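Local coordinates for putative aspartate aminotransferase (Thermus thermophilus, PDB 1IUG), which probably transfers amino groups between amino acids and 2-oxo acids such as 2-oxoglutarate, using pyridoxal 5'-phosphate as cofactor, at residues H13-Q24 with N234-E245. Sequence-based numbering, arbitrary orientation.
Sequences HPKALEALARPQ and NLVLAVAAVLEE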
loop_
_atom_site.group_PDB
_atom_site.type_symbol
_atom_site.label_atom_id
_atom_site.label_comp_id
_atom_site.label_asym_id
_atom_site.label_seq_id
_atom_site.Cartn_x
_atom_site.Cartn_y
_atom_site.Cartn_z
ATOM N N HIS A 13 2.537 -5.717 18.429
ATOM C CA HIS A 13 3.700 -5.968 19.264
ATOM C C HIS A 13 4.166 -4.603 19.784
ATOM O O HIS A 13 4.129 -3.611 19.051
ATOM C CB HIS A 13 4.804 -6.622 18.428
ATOM C CG HIS A 13 5.979 -7.085 19.229
ATOM N ND1 HIS A 13 6.219 -8.415 19.498
ATOM C CD2 HIS A 13 6.981 -6.394 19.825
ATOM C CE1 HIS A 13 7.317 -8.524 20.224
ATOM N NE2 HIS A 13 7.798 -7.313 20.437
ATOM N N PRO A 14 4.562 -4.527 21.067
ATOM C CA PRO A 14 5.034 -3.288 21.696
ATOM C C PRO A 14 6.119 -2.546 20.897
ATOM O O PRO A 14 6.110 -1.315 20.832
ATOM C CB PRO A 14 5.547 -3.777 23.048
ATOM C CG PRO A 14 4.572 -4.866 23.370
ATOM C CD PRO A 14 4.490 -5.617 22.059
ATOM N N LYS A 15 7.030 -3.293 20.277
ATOM C CA LYS A 15 8.099 -2.700 19.471
ATOM C C LYS A 15 7.551 -1.966 18.241
ATOM O O LYS A 15 8.164 -1.017 17.751
ATOM C CB LYS A 15 9.097 -3.775 19.021
ATOM C CG LYS A 15 10.171 -4.145 20.046
ATOM C CD LYS A 15 11.025 -2.937 20.412
ATOM C CE LYS A 15 12.123 -3.260 21.427
ATOM N NZ LYS A 15 12.160 -4.686 21.864
ATOM N N ALA A 16 6.399 -2.413 17.747
ATOM C CA ALA A 16 5.769 -1.802 16.578
ATOM C C ALA A 16 5.235 -0.407 16.903
ATOM O O ALA A 16 5.399 0.526 16.115
ATOM C CB ALA A 16 4.645 -2.706 16.040
ATOM N N LEU A 17 4.613 -0.268 18.073
ATOM C CA LEU A 17 4.065 1.013 18.514
ATOM C C LEU A 17 5.172 2.038 18.753
ATOM O O LEU A 17 4.979 3.229 18.520
ATOM C CB LEU A 17 3.213 0.832 19.773
ATOM C CG LEU A 17 1.886 0.091 19.570
ATOM C CD1 LEU A 17 1.265 -0.258 20.912
ATOM C CD2 LEU A 17 0.937 0.950 18.740
ATOM N N GLU A 18 6.332 1.571 19.212
ATOM C CA GLU A 18 7.471 2.459 19.444
ATOM C C GLU A 18 7.961 3.007 18.111
ATOM O O GLU A 18 8.219 4.206 17.971
ATOM C CB GLU A 18 8.624 1.708 20.108
ATOM C CG GLU A 18 8.350 1.216 21.512
ATOM C CD GLU A 18 9.574 0.581 22.138
ATOM O OE1 GLU A 18 10.647 1.228 22.131
ATOM O OE2 GLU A 18 9.468 -0.564 22.628
ATOM N N ALA A 19 8.092 2.107 17.140
ATOM C CA ALA A 19 8.559 2.453 15.803
ATOM C C ALA A 19 7.655 3.476 15.124
ATOM O O ALA A 19 8.139 4.397 14.473
ATOM C CB ALA A 19 8.672 1.192 14.946
ATOM N N LEU A 20 6.345 3.322 15.302
ATOM C CA LEU A 20 5.375 4.229 14.703
ATOM C C LEU A 20 5.376 5.623 15.333
ATOM O O LEU A 20 4.879 6.578 14.732
ATOM C CB LEU A 20 3.969 3.625 14.766
ATOM C CG LEU A 20 3.709 2.358 13.945
ATOM C CD1 LEU A 20 2.254 1.934 14.105
ATOM C CD2 LEU A 20 4.033 2.599 12.479
ATOM N N ALA A 21 5.932 5.737 16.538
ATOM C CA ALA A 21 6.002 7.019 17.240
ATOM C C ALA A 21 7.218 7.849 16.810
ATOM O O ALA A 21 7.307 9.041 17.115
ATOM C CB ALA A 21 6.020 6.796 18.752
ATOM N N ARG A 22 8.147 7.215 16.099
ATOM C CA ARG A 22 9.356 7.887 15.626
ATOM C C ARG A 22 9.031 8.943 14.574
ATOM O O ARG A 22 8.087 8.783 13.795
ATOM C CB ARG A 22 10.336 6.871 15.031
ATOM C CG ARG A 22 10.829 5.814 16.002
ATOM C CD ARG A 22 11.559 6.430 17.179
ATOM N NE ARG A 22 11.921 5.418 18.169
ATOM C CZ ARG A 22 12.723 5.634 19.208
ATOM N NH1 ARG A 22 13.261 6.834 19.401
ATOM N NH2 ARG A 22 12.978 4.650 20.062
ATOM N N PRO A 23 9.797 10.053 14.557
ATOM C CA PRO A 23 9.575 11.127 13.582
ATOM C C PRO A 23 9.779 10.591 12.164
ATOM O O PRO A 23 10.530 9.638 11.955
ATOM C CB PRO A 23 10.645 12.155 13.957
ATOM C CG PRO A 23 10.797 11.953 15.440
ATOM C CD PRO A 23 10.825 10.444 15.541
ATOM N N GLN A 24 9.097 11.202 11.201
ATOM C CA GLN A 24 9.173 10.789 9.803
ATOM C C GLN A 24 10.580 10.848 9.198
ATOM O O GLN A 24 11.285 11.855 9.322
ATOM C CB GLN A 24 8.221 11.642 8.956
ATOM C CG GLN A 24 8.087 11.202 7.509
ATOM C CD GLN A 24 7.341 9.888 7.369
ATOM O OE1 GLN A 24 6.253 9.720 7.921
ATOM N NE2 GLN A 24 7.920 8.953 6.619
ATOM N N ASN A 234 7.689 3.823 7.562
ATOM C CA ASN A 234 7.324 3.753 8.981
ATOM C C ASN A 234 6.995 2.306 9.357
ATOM O O ASN A 234 7.393 1.821 10.418
ATOM C CB ASN A 234 6.103 4.640 9.266
ATOM C CG ASN A 234 6.281 6.066 8.768
ATOM O OD1 ASN A 234 6.435 6.304 7.567
ATOM N ND2 ASN A 234 6.254 7.023 9.689
ATOM N N LEU A 235 6.238 1.639 8.489
ATOM C CA LEU A 235 5.854 0.247 8.698
ATOM C C LEU A 235 7.069 -0.669 8.553
ATOM O O LEU A 235 7.183 -1.668 9.255
ATOM C CB LEU A 235 4.767 -0.161 7.703
ATOM C CG LEU A 235 3.446 0.607 7.737
ATOM C CD1 LEU A 235 2.488 -0.002 6.731
ATOM C CD2 LEU A 235 2.835 0.554 9.119
ATOM N N VAL A 236 7.970 -0.328 7.633
ATOM C CA VAL A 236 9.183 -1.107 7.416
ATOM C C VAL A 236 10.002 -1.123 8.708
ATOM O O VAL A 236 10.559 -2.160 9.082
ATOM C CB VAL A 236 10.025 -0.539 6.238
ATOM C CG1 VAL A 236 11.356 -1.270 6.126
ATOM C CG2 VAL A 236 9.257 -0.685 4.934
ATOM N N LEU A 237 10.034 0.015 9.402
ATOM C CA LEU A 237 10.748 0.139 10.675
ATOM C C LEU A 237 10.153 -0.823 11.692
ATOM O O LEU A 237 10.883 -1.496 12.427
ATOM C CB LEU A 237 10.642 1.565 11.220
ATOM C CG LEU A 237 11.757 2.539 10.852
ATOM C CD1 LEU A 237 11.330 3.967 11.182
ATOM C CD2 LEU A 237 13.031 2.157 11.602
ATOM N N ALA A 238 8.821 -0.862 11.735
ATOM C CA ALA A 238 8.087 -1.740 12.642
ATOM C C ALA A 238 8.388 -3.217 12.344
ATOM O O ALA A 238 8.574 -4.017 13.260
ATOM C CB ALA A 238 6.585 -1.464 12.538
ATOM N N VAL A 239 8.438 -3.564 11.060
ATOM C CA VAL A 239 8.735 -4.933 10.642
ATOM C C VAL A 239 10.147 -5.329 11.084
ATOM O O VAL A 239 10.352 -6.414 11.628
ATOM C CB VAL A 239 8.601 -5.095 9.100
ATOM C CG1 VAL A 239 9.180 -6.437 8.646
ATOM C CG2 VAL A 239 7.131 -4.995 8.690
ATOM N N ALA A 240 11.109 -4.434 10.866
ATOM C CA ALA A 240 12.500 -4.679 11.239
ATOM C C ALA A 240 12.651 -4.883 12.754
ATOM O O ALA A 240 13.292 -5.839 13.196
ATOM C CB ALA A 240 13.378 -3.529 10.766
ATOM N N ALA A 241 12.031 -3.998 13.532
ATOM C CA ALA A 241 12.070 -4.064 14.995
ATOM C C ALA A 241 11.518 -5.380 15.552
ATOM O O ALA A 241 12.098 -5.962 16.469
ATOM C CB ALA A 241 11.307 -2.886 15.593
ATOM N N VAL A 242 10.392 -5.841 15.009
ATOM C CA VAL A 242 9.787 -7.093 15.459
ATOM C C VAL A 242 10.649 -8.297 15.083
ATOM O O VAL A 242 10.897 -9.171 15.916
ATOM C CB VAL A 242 8.351 -7.275 14.893
ATOM C CG1 VAL A 242 7.856 -8.693 15.131
ATOM C CG2 VAL A 242 7.403 -6.292 15.559
ATOM N N LEU A 243 11.105 -8.339 13.834
ATOM C CA LEU A 243 11.938 -9.447 13.375
ATOM C C LEU A 243 13.240 -9.548 14.161
ATOM O O LEU A 243 13.719 -10.649 14.421
ATOM C CB LEU A 243 12.227 -9.337 11.876
ATOM C CG LEU A 243 11.045 -9.661 10.955
ATOM C CD1 LEU A 243 11.421 -9.383 9.510
ATOM C CD2 LEU A 243 10.620 -11.114 11.137
ATOM N N GLU A 244 13.800 -8.406 14.550
ATOM C CA GLU A 244 15.037 -8.389 15.327
ATOM C C GLU A 244 14.873 -9.077 16.678
ATOM O O GLU A 244 15.804 -9.704 17.173
ATOM C CB GLU A 244 15.533 -6.957 15.544
ATOM C CG GLU A 244 16.393 -6.424 14.414
ATOM C CD GLU A 244 16.813 -4.982 14.628
ATOM O OE1 GLU A 244 16.561 -4.152 13.726
ATOM O OE2 GLU A 244 17.398 -4.681 15.691
ATOM N N GLU A 245 13.683 -8.962 17.263
ATOM C CA GLU A 245 13.409 -9.573 18.556
ATOM C C GLU A 245 12.954 -11.031 18.467
ATOM O O GLU A 245 13.363 -11.864 19.277
ATOM C CB GLU A 245 12.361 -8.761 19.322
ATOM C CG GLU A 245 12.162 -9.250 20.755
ATOM C CD GLU A 245 11.019 -8.562 21.471
ATOM O OE1 GLU A 245 9.984 -9.225 21.705
ATOM O OE2 GLU A 245 11.160 -7.367 21.814
HETATM O O HOH W 1 6.098 7.469 12.377
#
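A19 sets its CB over the backbone of helix 234-245, 3.8 Å from A238 CA, while A16 CB and A238 CB meet at 4.2 Å. These small residues let the two helices, running broadly antiparallel at 146°, approach to 8.3 Å between axes. Beside them, L20 CD2 reaches L235 CD2, and H13 CB rests on V242 CG2. At one end, N234 ND2 donates to Q24 OE1 from above its carbonyl plane and Q24 NE2 returns a bond to N234 OD1, each 3.2 Å long, with the amide planes 54° apart. With CG anti to the backbone N (chi1 -173°) and the chain bent at chi2, Q24 turns its amide to N234. A water accepts from N234 ND2 at 2.7 Å and donates to the carbonyls of L20 and R22. Replacing Q24 by an alanine would probably leave N234 OD1 without this donor and ND2 with the water alone of these two partners. At the other end, K15 NZ and E245 OE2 form a salt bridge (2.9 Å) whose hydrogen bond is weak, and OE1 lies at the H13 ring edge. Outward, helix 30-47 backs L237, and the second subunit packs on Q24 and N234. Helix 14-21 is thus laid on helix 233-246 beside the subunit interface, by close apolar packing mid-seam and polar pairs at both ends.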